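Local coordinates for tetratricopeptide TPR_2 repeat protein (Thermobaculum terrenum, PDB 5DJS) that is of unknown function but joins tetratricopeptide repeats to a GT-B-type family 41 region and binds uridine-5'-diphosphate, at residues 178-183 against 421-426; 304-309 against 498-503; 427-432 against 490-495. The protein carries 1 engineered substitution. All blocks are in the same frame, centred on the assembly; numbering follows the deposited sequence.

Interaction 1: 178-183 against 421-426; sequences GYFLEP and GCTTSL. With UDP (uridine-5'-diphosphate), chain E.
F180 and L426 reach for each other from opposite directions: in F180 the ring carbon CG lies beside the backbone N and anti to the carbonyl carbon (chi1 -70°), while L426 swings CG anti to its own N (chi1 178°). The end of the phenylalanine therefore meets one methyl branch, with L426 CD2 near the plane of the ring at its edge, 3.4 Å from F180 CE1 and 3.6 Å from F180 CZ. T423 crosses the same ring obliquely on the CE2 side, its CB 3.7 Å from F180 CE2. The sulfur of C422 also stands oblique to the ring, in a looser sulfur-aromatic contact. This is the cleft of a GT-B fold: helix 176-187 belongs to the first Rossmann-like domain, helix 423-430 to the second, and C422 is the N-cap of that second helix. The beta phosphate of UDP sits at this helix start. C422 N donates to UDP O2B at 2.9 Å with an N-H...O angle of 154°, T424 N donates to UDP O1B at 3.3 Å, and T423 N adds a weak bond to the same O1B. The N-terminal end of the helix would probably stabilise the negative charge there. T423 OG1 turns to the ribose and donates to O3', while N337 engages T424 OG1 beside the phosphate.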
loop_
_atom_site.group_PDB
_atom_site.type_symbol
_atom_site.label_atom_id
_atom_site.label_comp_id
_atom_site.label_asym_id
_atom_site.label_seq_id
_atom_site.Cartn_x
_atom_site.Cartn_y
_atom_site.Cartn_z
ATOM N N GLY A 178 8.044 0.812 -5.658
ATOM C CA GLY A 178 9.335 0.624 -6.321
ATOM C C GLY A 178 9.548 -0.732 -6.997
ATOM O O GLY A 178 10.192 -0.806 -8.053
ATOM N N TYR A 179 9.018 -1.797 -6.393
ATOM C CA TYR A 179 9.169 -3.152 -6.936
ATOM C C TYR A 179 8.459 -3.310 -8.279
ATOM O O TYR A 179 9.017 -3.894 -9.202
ATOM C CB TYR A 179 8.674 -4.231 -5.941
ATOM C CG TYR A 179 9.481 -4.357 -4.646
ATOM C CD1 TYR A 179 10.882 -4.239 -4.641
ATOM C CD2 TYR A 179 8.849 -4.633 -3.430
ATOM C CE1 TYR A 179 11.616 -4.364 -3.470
ATOM C CE2 TYR A 179 9.579 -4.755 -2.254
ATOM C CZ TYR A 179 10.962 -4.620 -2.280
ATOM O OH TYR A 179 11.697 -4.734 -1.118
ATOM N N PHE A 180 7.239 -2.785 -8.380
ATOM C CA PHE A 180 6.453 -2.844 -9.622
ATOM C C PHE A 180 6.785 -1.741 -10.639
ATOM O O PHE A 180 6.488 -1.894 -11.828
ATOM C CB PHE A 180 4.962 -2.789 -9.313
ATOM C CG PHE A 180 4.429 -4.025 -8.644
ATOM C CD1 PHE A 180 4.388 -5.235 -9.327
ATOM C CD2 PHE A 180 3.926 -3.976 -7.340
ATOM C CE1 PHE A 180 3.884 -6.373 -8.721
ATOM C CE2 PHE A 180 3.422 -5.116 -6.730
ATOM C CZ PHE A 180 3.396 -6.313 -7.423
ATOM N N LEU A 181 7.369 -0.633 -10.186
ATOM C CA LEU A 181 7.743 0.445 -11.100
ATOM C C LEU A 181 9.021 0.115 -11.863
ATOM O O LEU A 181 9.115 0.417 -13.049
ATOM C CB LEU A 181 7.912 1.779 -10.365
ATOM C CG LEU A 181 8.193 2.996 -11.258
ATOM C CD1 LEU A 181 7.010 3.287 -12.170
ATOM C CD2 LEU A 181 8.533 4.210 -10.411
ATOM N N GLU A 182 10.002 -0.478 -11.182
ATOM C CA GLU A 182 11.291 -0.851 -11.808
ATOM C C GLU A 182 11.181 -1.519 -13.199
ATOM O O GLU A 182 11.801 -1.039 -14.148
ATOM C CB GLU A 182 12.139 -1.717 -10.859
ATOM C CG GLU A 182 13.453 -2.183 -11.472
ATOM C CD GLU A 182 14.447 -2.712 -10.458
ATOM O OE1 GLU A 182 15.654 -2.673 -10.767
ATOM O OE2 GLU A 182 14.043 -3.176 -9.369
ATOM N N PRO A 183 10.406 -2.616 -13.326
ATOM C CA PRO A 183 10.252 -3.200 -14.661
ATOM C C PRO A 183 9.692 -2.220 -15.687
ATOM O O PRO A 183 10.194 -2.166 -16.822
ATOM C CB PRO A 183 9.264 -4.356 -14.441
ATOM C CG PRO A 183 8.632 -4.103 -13.118
ATOM C CD PRO A 183 9.672 -3.392 -12.310
ATOM N N GLY A 421 -4.883 -8.714 -0.383
ATOM C CA GLY A 421 -3.469 -8.495 -0.588
ATOM C C GLY A 421 -3.152 -8.420 -2.069
ATOM O O GLY A 421 -4.030 -8.598 -2.909
ATOM N N CYS A 422 -1.900 -8.138 -2.393
ATOM C CA CYS A 422 -1.504 -7.986 -3.780
ATOM C C CYS A 422 -0.109 -8.520 -3.980
ATOM O O CYS A 422 0.064 -9.562 -4.604
ATOM C CB CYS A 422 -1.592 -6.520 -4.207
ATOM S SG CYS A 422 -1.021 -6.214 -5.888
ATOM N N THR A 423 0.880 -7.840 -3.418
ATOM C CA THR A 423 2.254 -8.234 -3.677
ATOM C C THR A 423 2.614 -9.495 -2.878
ATOM O O THR A 423 3.419 -10.293 -3.361
ATOM C CB THR A 423 3.308 -7.077 -3.595
ATOM O OG1 THR A 423 4.397 -7.455 -2.753
ATOM C CG2 THR A 423 2.737 -5.739 -3.122
ATOM N N THR A 424 1.996 -9.718 -1.712
ATOM C CA THR A 424 2.233 -10.970 -0.967
ATOM C C THR A 424 1.659 -12.152 -1.742
ATOM O O THR A 424 2.258 -13.225 -1.789
ATOM C CB THR A 424 1.652 -10.986 0.473
ATOM O OG1 THR A 424 0.226 -10.939 0.427
ATOM C CG2 THR A 424 2.180 -9.838 1.316
ATOM N N SER A 425 0.500 -11.950 -2.359
ATOM C CA SER A 425 -0.107 -13.000 -3.190
ATOM C C SER A 425 0.759 -13.343 -4.394
ATOM O O SER A 425 0.970 -14.523 -4.693
ATOM C CB SER A 425 -1.497 -12.586 -3.654
ATOM O OG SER A 425 -2.231 -12.159 -2.536
ATOM N N LEU A 426 1.265 -12.309 -5.066
ATOM C CA LEU A 426 2.161 -12.499 -6.196
ATOM C C LEU A 426 3.454 -13.189 -5.745
ATOM O O LEU A 426 3.943 -14.095 -6.422
ATOM C CB LEU A 426 2.461 -11.166 -6.875
ATOM C CG LEU A 426 3.429 -11.202 -8.055
ATOM C CD1 LEU A 426 2.853 -11.974 -9.228
ATOM C CD2 LEU A 426 3.761 -9.783 -8.470
HETATM N N1 UDP E . 7.737 -7.734 3.443
HETATM C C2 UDP E . 8.983 -7.966 4.095
HETATM N N3 UDP E . 9.004 -8.512 5.325
HETATM C C4 UDP E . 7.866 -8.849 5.954
HETATM C C5 UDP E . 6.633 -8.643 5.349
HETATM C C6 UDP E . 6.594 -8.078 4.080
HETATM O O2 UDP E . 10.073 -7.670 3.550
HETATM O O4 UDP E . 7.905 -9.351 7.087
HETATM C "C1'" UDP E . 7.705 -7.139 2.089
HETATM C "C2'" UDP E . 7.134 -8.150 1.112
HETATM O "O2'" UDP E . 7.964 -8.122 -0.052
HETATM C "C3'" UDP E . 5.698 -7.692 0.886
HETATM C "C4'" UDP E . 5.697 -6.200 1.216
HETATM O "O4'" UDP E . 6.878 -5.966 1.997
HETATM O "O3'" UDP E . 5.247 -7.929 -0.441
HETATM C "C5'" UDP E . 4.492 -5.685 2.005
HETATM O "O5'" UDP E . 3.272 -6.347 1.674
HETATM P PA UDP E . 1.978 -6.159 2.631
HETATM O O1A UDP E . 1.651 -4.685 2.642
HETATM O O2A UDP E . 2.275 -6.884 3.924
HETATM O O3A UDP E . 0.749 -6.959 1.943
HETATM P PB UDP E . 0.233 -6.724 0.429
HETATM O O1B UDP E . 1.453 -6.755 -0.443
HETATM O O2B UDP E . -0.639 -7.909 0.175
HETATM O O3B UDP E . -0.501 -5.405 0.469
#

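Interaction 2: 304-309 against 498-503; sequences LSRFYL and MSDQGS
The loop that leaves strand 300-304, an edge strand of the first parallel sheet, is tied through R306 to D500 on the long C-terminal helix 479-521. The link is a salt bridge from R306 NH2 to D500 OD1; the pairing itself is plausible, but the modelled separation is too short to be taken literally at this resolution. The carboxylate oxygen comes in at the edge of the guanidinium, near its plane, and the two flat groups are turned 47° against each other. The arginine chain is bent at chi3 (-44°), which folds its head back over its own loop. There NH1 donates to L309 O at 3.0 Å, from above the carbonyl plane and not along a lone pair; a second approach, to F307 O, is modelled too close to be trusted. One guanidinium thus closes the loop on itself with NH1 and grips the helix with NH2. In GT-B proteins the last helix commonly crosses back to the N-terminal domain, and helix 479-521 fits that pattern here: its earlier part packs on the second Rossmann-like domain and its later part touches a loop of the first. D500 serves this loop twice, since its OD2 accepts a hydrogen bond from the backbone N of C311. Further along the helix S503 makes a looser approach, its carbonyl O 4.4 Å from R306 CD, and F504 and E507 also lie against the arginine. Within the loop, L309 sets CG 3.5 Å above the plane of the Y308 ring, over its centre, and F307 packs on helix 447-454.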
loop_
_atom_site.group_PDB
_atom_site.type_symbol
_atom_site.label_atom_id
_atom_site.label_comp_id
_atom_site.label_asym_id
_atom_site.label_seq_id
_atom_site.Cartn_x
_atom_site.Cartn_y
_atom_site.Cartn_z
ATOM N N LEU A 304 -7.433 -2.385 -18.297
ATOM C CA LEU A 304 -6.504 -3.159 -19.130
ATOM C C LEU A 304 -6.988 -4.616 -19.296
ATOM O O LEU A 304 -7.561 -5.201 -18.369
ATOM C CB LEU A 304 -5.100 -3.192 -18.514
ATOM C CG LEU A 304 -4.320 -1.896 -18.315
ATOM C CD1 LEU A 304 -3.027 -2.196 -17.568
ATOM C CD2 LEU A 304 -4.041 -1.204 -19.632
ATOM N N SER A 305 -6.716 -5.201 -20.466
ATOM C CA SER A 305 -7.120 -6.587 -20.790
ATOM C C SER A 305 -6.089 -7.646 -20.346
ATOM O O SER A 305 -6.056 -8.749 -20.874
ATOM C CB SER A 305 -7.366 -6.682 -22.291
ATOM O OG SER A 305 -6.199 -6.255 -22.975
ATOM N N ARG A 306 -5.232 -7.279 -19.399
ATOM C CA ARG A 306 -4.360 -8.185 -18.663
ATOM C C ARG A 306 -4.417 -7.744 -17.178
ATOM O O ARG A 306 -5.140 -6.809 -16.833
ATOM C CB ARG A 306 -2.928 -8.055 -19.184
ATOM C CG ARG A 306 -2.342 -6.668 -18.978
ATOM C CD ARG A 306 -0.879 -6.540 -19.322
ATOM N NE ARG A 306 -0.001 -7.621 -18.861
ATOM C CZ ARG A 306 0.303 -7.925 -17.604
ATOM N NH1 ARG A 306 -0.230 -7.287 -16.577
ATOM N NH2 ARG A 306 1.152 -8.909 -17.364
ATOM N N PHE A 307 -3.613 -8.377 -16.326
ATOM C CA PHE A 307 -3.481 -7.976 -14.924
ATOM C C PHE A 307 -2.910 -6.558 -14.836
ATOM O O PHE A 307 -2.055 -6.190 -15.637
ATOM C CB PHE A 307 -2.586 -8.978 -14.174
ATOM C CG PHE A 307 -2.506 -8.751 -12.687
ATOM C CD1 PHE A 307 -3.661 -8.731 -11.904
ATOM C CD2 PHE A 307 -1.268 -8.582 -12.057
ATOM C CE1 PHE A 307 -3.584 -8.534 -10.536
ATOM C CE2 PHE A 307 -1.189 -8.388 -10.685
ATOM C CZ PHE A 307 -2.350 -8.369 -9.923
ATOM N N TYR A 308 -3.380 -5.764 -13.868
ATOM C CA TYR A 308 -3.005 -4.340 -13.795
ATOM C C TYR A 308 -1.563 -4.039 -13.358
ATOM O O TYR A 308 -1.217 -2.873 -13.239
ATOM C CB TYR A 308 -4.003 -3.562 -12.923
ATOM C CG TYR A 308 -3.761 -3.594 -11.411
ATOM C CD1 TYR A 308 -3.800 -4.795 -10.684
ATOM C CD2 TYR A 308 -3.536 -2.412 -10.704
ATOM C CE1 TYR A 308 -3.597 -4.811 -9.313
ATOM C CE2 TYR A 308 -3.336 -2.420 -9.330
ATOM C CZ TYR A 308 -3.365 -3.619 -8.638
ATOM O OH TYR A 308 -3.170 -3.622 -7.275
ATOM N N LEU A 309 -0.737 -5.066 -13.132
ATOM C CA LEU A 309 0.649 -4.897 -12.707
ATOM C C LEU A 309 1.566 -5.865 -13.456
ATOM O O LEU A 309 1.087 -6.886 -13.955
ATOM C CB LEU A 309 0.758 -5.195 -11.216
ATOM C CG LEU A 309 -0.125 -4.382 -10.277
ATOM C CD1 LEU A 309 -0.058 -4.939 -8.873
ATOM C CD2 LEU A 309 0.341 -2.952 -10.269
ATOM N N MET A 498 9.812 -14.424 -18.708
ATOM C CA MET A 498 10.319 -14.209 -20.047
ATOM C C MET A 498 9.639 -13.021 -20.723
ATOM O O MET A 498 10.318 -12.113 -21.192
ATOM C CB MET A 498 10.115 -15.493 -20.864
ATOM C CG MET A 498 11.018 -15.652 -22.080
ATOM S SD MET A 498 10.434 -16.957 -23.185
ATOM C CE MET A 498 10.346 -18.392 -22.102
ATOM N N SER A 499 8.308 -13.021 -20.757
ATOM C CA SER A 499 7.548 -12.050 -21.556
ATOM C C SER A 499 6.914 -10.876 -20.779
ATOM O O SER A 499 6.735 -9.799 -21.350
ATOM C CB SER A 499 6.460 -12.777 -22.359
ATOM O OG SER A 499 5.440 -13.269 -21.517
ATOM N N ASP A 500 6.604 -11.064 -19.493
ATOM C CA ASP A 500 5.610 -10.212 -18.797
ATOM C C ASP A 500 6.009 -8.756 -18.565
ATOM O O ASP A 500 5.156 -7.868 -18.631
ATOM C CB ASP A 500 5.202 -10.840 -17.467
ATOM C CG ASP A 500 3.888 -10.324 -16.973
ATOM O OD1 ASP A 500 2.882 -10.546 -17.662
ATOM O OD2 ASP A 500 3.840 -9.698 -15.899
ATOM N N GLN A 501 7.288 -8.513 -18.280
ATOM C CA GLN A 501 7.829 -7.150 -18.205
ATOM C C GLN A 501 7.422 -6.336 -19.436
ATOM O O GLN A 501 6.633 -5.404 -19.329
ATOM C CB GLN A 501 9.358 -7.176 -18.060
ATOM C CG GLN A 501 10.027 -5.813 -18.194
ATOM C CD GLN A 501 11.463 -5.797 -17.710
ATOM O OE1 GLN A 501 12.067 -6.841 -17.477
ATOM N NE2 GLN A 501 12.019 -4.597 -17.553
ATOM N N GLY A 502 7.922 -6.735 -20.602
ATOM C CA GLY A 502 7.650 -6.042 -21.862
ATOM C C GLY A 502 6.209 -6.141 -22.318
ATOM O O GLY A 502 5.678 -5.212 -22.930
ATOM N N SER A 503 5.568 -7.264 -22.018
ATOM C CA SER A 503 4.169 -7.459 -22.378
ATOM C C SER A 503 3.261 -6.477 -21.621
ATOM O O SER A 503 2.371 -5.865 -22.222
ATOM C CB SER A 503 3.749 -8.902 -22.109
ATOM O OG SER A 503 2.571 -9.203 -22.818
#

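Interaction 3: 427-432 against 490-495; sequences EALWMG and RRWLRS. With UDP (uridine-5'-diphosphate), chain E.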
loop_
_atom_site.group_PDB
_atom_site.type_symbol
_atom_site.label_atom_id
_atom_site.label_comp_id
_atom_site.label_asym_id
_atom_site.label_seq_id
_atom_site.Cartn_x
_atom_site.Cartn_y
_atom_site.Cartn_z
ATOM N N GLU A 427 3.986 -12.775 -4.599
ATOM C CA GLU A 427 5.177 -13.407 -4.042
ATOM C C GLU A 427 4.979 -14.894 -3.774
ATOM O O GLU A 427 5.896 -15.684 -3.991
ATOM C CB GLU A 427 5.614 -12.701 -2.756
ATOM C CG GLU A 427 6.303 -11.365 -3.007
ATOM C CD GLU A 427 6.560 -10.576 -1.745
ATOM O OE1 GLU A 427 5.939 -10.863 -0.689
ATOM O OE2 GLU A 427 7.395 -9.656 -1.819
ATOM N N ALA A 428 3.794 -15.262 -3.292
ATOM C CA ALA A 428 3.451 -16.663 -3.039
ATOM C C ALA A 428 3.505 -17.463 -4.335
ATOM O O ALA A 428 4.215 -18.471 -4.417
ATOM C CB ALA A 428 2.070 -16.779 -2.398
ATOM N N LEU A 429 2.782 -16.990 -5.347
ATOM C CA LEU A 429 2.778 -17.642 -6.659
ATOM C C LEU A 429 4.197 -17.801 -7.226
ATOM O O LEU A 429 4.535 -18.870 -7.722
ATOM C CB LEU A 429 1.888 -16.894 -7.664
ATOM C CG LEU A 429 0.393 -16.675 -7.364
ATOM C CD1 LEU A 429 -0.353 -16.318 -8.640
ATOM C CD2 LEU A 429 -0.273 -17.864 -6.695
ATOM N N TRP A 430 5.030 -16.767 -7.117
ATOM C CA TRP A 430 6.447 -16.860 -7.531
ATOM C C TRP A 430 7.200 -18.049 -6.904
ATOM O O TRP A 430 8.124 -18.595 -7.527
ATOM C CB TRP A 430 7.227 -15.572 -7.199
ATOM C CG TRP A 430 6.953 -14.368 -8.081
ATOM C CD1 TRP A 430 6.413 -14.357 -9.343
ATOM C CD2 TRP A 430 7.258 -13.004 -7.766
ATOM N NE1 TRP A 430 6.342 -13.070 -9.815
ATOM C CE2 TRP A 430 6.855 -12.219 -8.868
ATOM C CE3 TRP A 430 7.817 -12.365 -6.648
ATOM C CZ2 TRP A 430 6.996 -10.822 -8.884
ATOM C CZ3 TRP A 430 7.966 -10.974 -6.670
ATOM C CH2 TRP A 430 7.557 -10.222 -7.780
ATOM N N MET A 431 6.813 -18.419 -5.676
ATOM C CA MET A 431 7.370 -19.576 -4.955
ATOM C C MET A 431 6.528 -20.868 -5.066
ATOM O O MET A 431 6.674 -21.792 -4.255
ATOM C CB MET A 431 7.565 -19.198 -3.481
ATOM C CG MET A 431 8.478 -18.002 -3.261
ATOM S SD MET A 431 10.106 -18.182 -4.017
ATOM C CE MET A 431 10.778 -19.592 -3.136
ATOM N N GLY A 432 5.662 -20.942 -6.073
ATOM C CA GLY A 432 4.863 -22.131 -6.309
ATOM C C GLY A 432 3.884 -22.502 -5.216
ATOM O O GLY A 432 3.563 -23.682 -5.068
ATOM N N ARG A 490 4.879 -23.380 -11.803
ATOM C CA ARG A 490 6.238 -23.523 -12.350
ATOM C C ARG A 490 6.279 -23.066 -13.808
ATOM O O ARG A 490 7.221 -22.388 -14.231
ATOM C CB ARG A 490 6.733 -24.978 -12.269
ATOM C CG ARG A 490 8.205 -25.150 -11.855
ATOM C CD ARG A 490 9.081 -25.906 -12.853
ATOM N NE ARG A 490 8.332 -26.827 -13.716
ATOM C CZ ARG A 490 8.739 -27.270 -14.907
ATOM N NH1 ARG A 490 9.923 -26.924 -15.415
ATOM N NH2 ARG A 490 7.952 -28.087 -15.599
ATOM N N ARG A 491 5.252 -23.447 -14.564
ATOM C CA ARG A 491 5.118 -23.032 -15.964
ATOM C C ARG A 491 4.776 -21.557 -16.090
ATOM O O ARG A 491 5.365 -20.847 -16.910
ATOM C CB ARG A 491 4.053 -23.869 -16.681
ATOM C CG ARG A 491 4.456 -25.322 -16.835
ATOM C CD ARG A 491 3.432 -26.131 -17.616
ATOM N NE ARG A 491 3.872 -27.520 -17.722
ATOM C CZ ARG A 491 4.825 -27.962 -18.544
ATOM N NH1 ARG A 491 5.472 -27.139 -19.372
ATOM N NH2 ARG A 491 5.147 -29.253 -18.536
ATOM N N TRP A 492 3.808 -21.114 -15.296
ATOM C CA TRP A 492 3.444 -19.703 -15.225
ATOM C C TRP A 492 4.668 -18.832 -14.866
ATOM O O TRP A 492 4.939 -17.858 -15.567
ATOM C CB TRP A 492 2.283 -19.507 -14.239
ATOM C CG TRP A 492 1.922 -18.079 -13.960
ATOM C CD1 TRP A 492 1.031 -17.306 -14.648
ATOM C CD2 TRP A 492 2.440 -17.257 -12.906
ATOM N NE1 TRP A 492 0.970 -16.050 -14.092
ATOM C CE2 TRP A 492 1.827 -15.992 -13.023
ATOM C CE3 TRP A 492 3.367 -17.466 -11.878
ATOM C CZ2 TRP A 492 2.109 -14.937 -12.143
ATOM C CZ3 TRP A 492 3.650 -16.423 -11.007
ATOM C CH2 TRP A 492 3.022 -15.172 -11.147
ATOM N N LEU A 493 5.408 -19.201 -13.816
ATOM C CA LEU A 493 6.623 -18.458 -13.386
ATOM C C LEU A 493 7.575 -18.188 -14.559
ATOM O O LEU A 493 8.015 -17.060 -14.762
ATOM C CB LEU A 493 7.394 -19.226 -12.290
ATOM C CG LEU A 493 8.348 -18.537 -11.295
ATOM C CD1 LEU A 493 9.614 -19.357 -11.090
ATOM C CD2 LEU A 493 8.736 -17.114 -11.651
ATOM N N ARG A 494 7.864 -19.238 -15.324
ATOM C CA ARG A 494 8.809 -19.187 -16.446
ATOM C C ARG A 494 8.299 -18.304 -17.590
ATOM O O ARG A 494 9.050 -17.494 -18.147
ATOM C CB ARG A 494 9.070 -20.605 -16.982
ATOM C CG ARG A 494 10.376 -20.763 -17.754
ATOM C CD ARG A 494 10.212 -21.483 -19.096
ATOM N NE ARG A 494 9.224 -22.573 -19.077
ATOM C CZ ARG A 494 9.428 -23.816 -18.629
ATOM N NH1 ARG A 494 10.608 -24.190 -18.128
ATOM N NH2 ARG A 494 8.431 -24.701 -18.676
ATOM N N SER A 495 7.029 -18.499 -17.946
ATOM C CA SER A 495 6.325 -17.692 -18.964
ATOM C C SER A 495 6.350 -16.198 -18.635
ATOM O O SER A 495 6.655 -15.362 -19.484
ATOM C CB SER A 495 4.871 -18.162 -19.072
ATOM O OG SER A 495 4.064 -17.220 -19.733
HETATM N N1 UDP E . 7.737 -7.734 3.443
HETATM C C2 UDP E . 8.983 -7.966 4.095
HETATM N N3 UDP E . 9.004 -8.512 5.325
HETATM C C4 UDP E . 7.866 -8.849 5.954
HETATM C C5 UDP E . 6.633 -8.643 5.349
HETATM C C6 UDP E . 6.594 -8.078 4.080
HETATM O O2 UDP E . 10.073 -7.670 3.550
HETATM O O4 UDP E . 7.905 -9.351 7.087
HETATM C "C1'" UDP E . 7.705 -7.139 2.089
HETATM C "C2'" UDP E . 7.134 -8.150 1.112
HETATM O "O2'" UDP E . 7.964 -8.122 -0.052
HETATM C "C3'" UDP E . 5.698 -7.692 0.886
HETATM C "C4'" UDP E . 5.697 -6.200 1.216
HETATM O "O4'" UDP E . 6.878 -5.966 1.997
HETATM O "O3'" UDP E . 5.247 -7.929 -0.441
HETATM C "C5'" UDP E . 4.492 -5.685 2.005
HETATM O "O5'" UDP E . 3.272 -6.347 1.674
HETATM P PA UDP E . 1.978 -6.159 2.631
HETATM O O1A UDP E . 1.651 -4.685 2.642
HETATM O O2A UDP E . 2.275 -6.884 3.924
HETATM O O3A UDP E . 0.749 -6.959 1.943
HETATM P PB UDP E . 0.233 -6.724 0.429
HETATM O O1B UDP E . 1.453 -6.755 -0.443
HETATM O O2B UDP E . -0.639 -7.909 0.175
HETATM O O3B UDP E . -0.501 -5.405 0.469
#
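W492 pushes the far corner of its indole between L429 and W430, and this corner is the tight part of the contact. W492 CZ3 lies 3.8 Å from L429 CB and also 3.8 Å from W430 CD1, while neighbouring W492 CH2 is 3.9 Å from the same W430 CD1. Carrying CG anti to the backbone N (chi1 173°), the W492 side chain projects from helix 479-521 toward the end of helix 423-430. L429 puts CD1 over one face of the W492 ring. The two indoles meet differently: the five-membered ring of W430 and the six-membered ring of W492 stand rim to rim, centroids 5.9 Å apart and planes at 28°, so neither stacks on the other. The next residue, L493, lays CG 3.8 Å from W430 O; its side chain is looser against the indole, CD2 4.3 Å from W430 CD1. Beyond it the second helix turns to solvent, where R491, R494 and S495 are exposed, and R490 pairs its NE with E487. The first helix ends right here in a Schellman motif: G432, with positive phi, is the C' residue, and G432 N bonds to L429 O at 2.9 Å. The polar atoms of W430 have partners in other parts of the chain: NE1 donates to C311 O, and its backbone O accepts from W320 NE1. E427 extends its carboxylate to the ribose of UDP, where OE2 pairs with O2' at a modelled separation too short to be taken literally. The helix-to-helix face thus rests on apolar shape, whereas the hold on the ribose depends on a carboxylate that R400, salt-bridged to OE2, probably keeps in place.

The three contacts form a compact cluster, with centres 13 to 14 Å apart. Interactions 1 and 3 share helix 423-430, whose start faces UDP and whose end meets helix 479-521; interactions 2 and 3 share that long helix. Along the chain, interactions 1 and 2 interleave, interaction 3 follows interaction 1, and it is nested inside the loop closed by interaction 2. Interaction 1 bridges the two GT-B domains, and interaction 2 fastens the C-terminal helix to the first. These two touch directly: C422 packs on L309 and Y308, and P183 O probably accepts a hydrogen bond from Q501 NE2. L426 meets W492, so helix 423-430 serves both ligand site and long-helix seat.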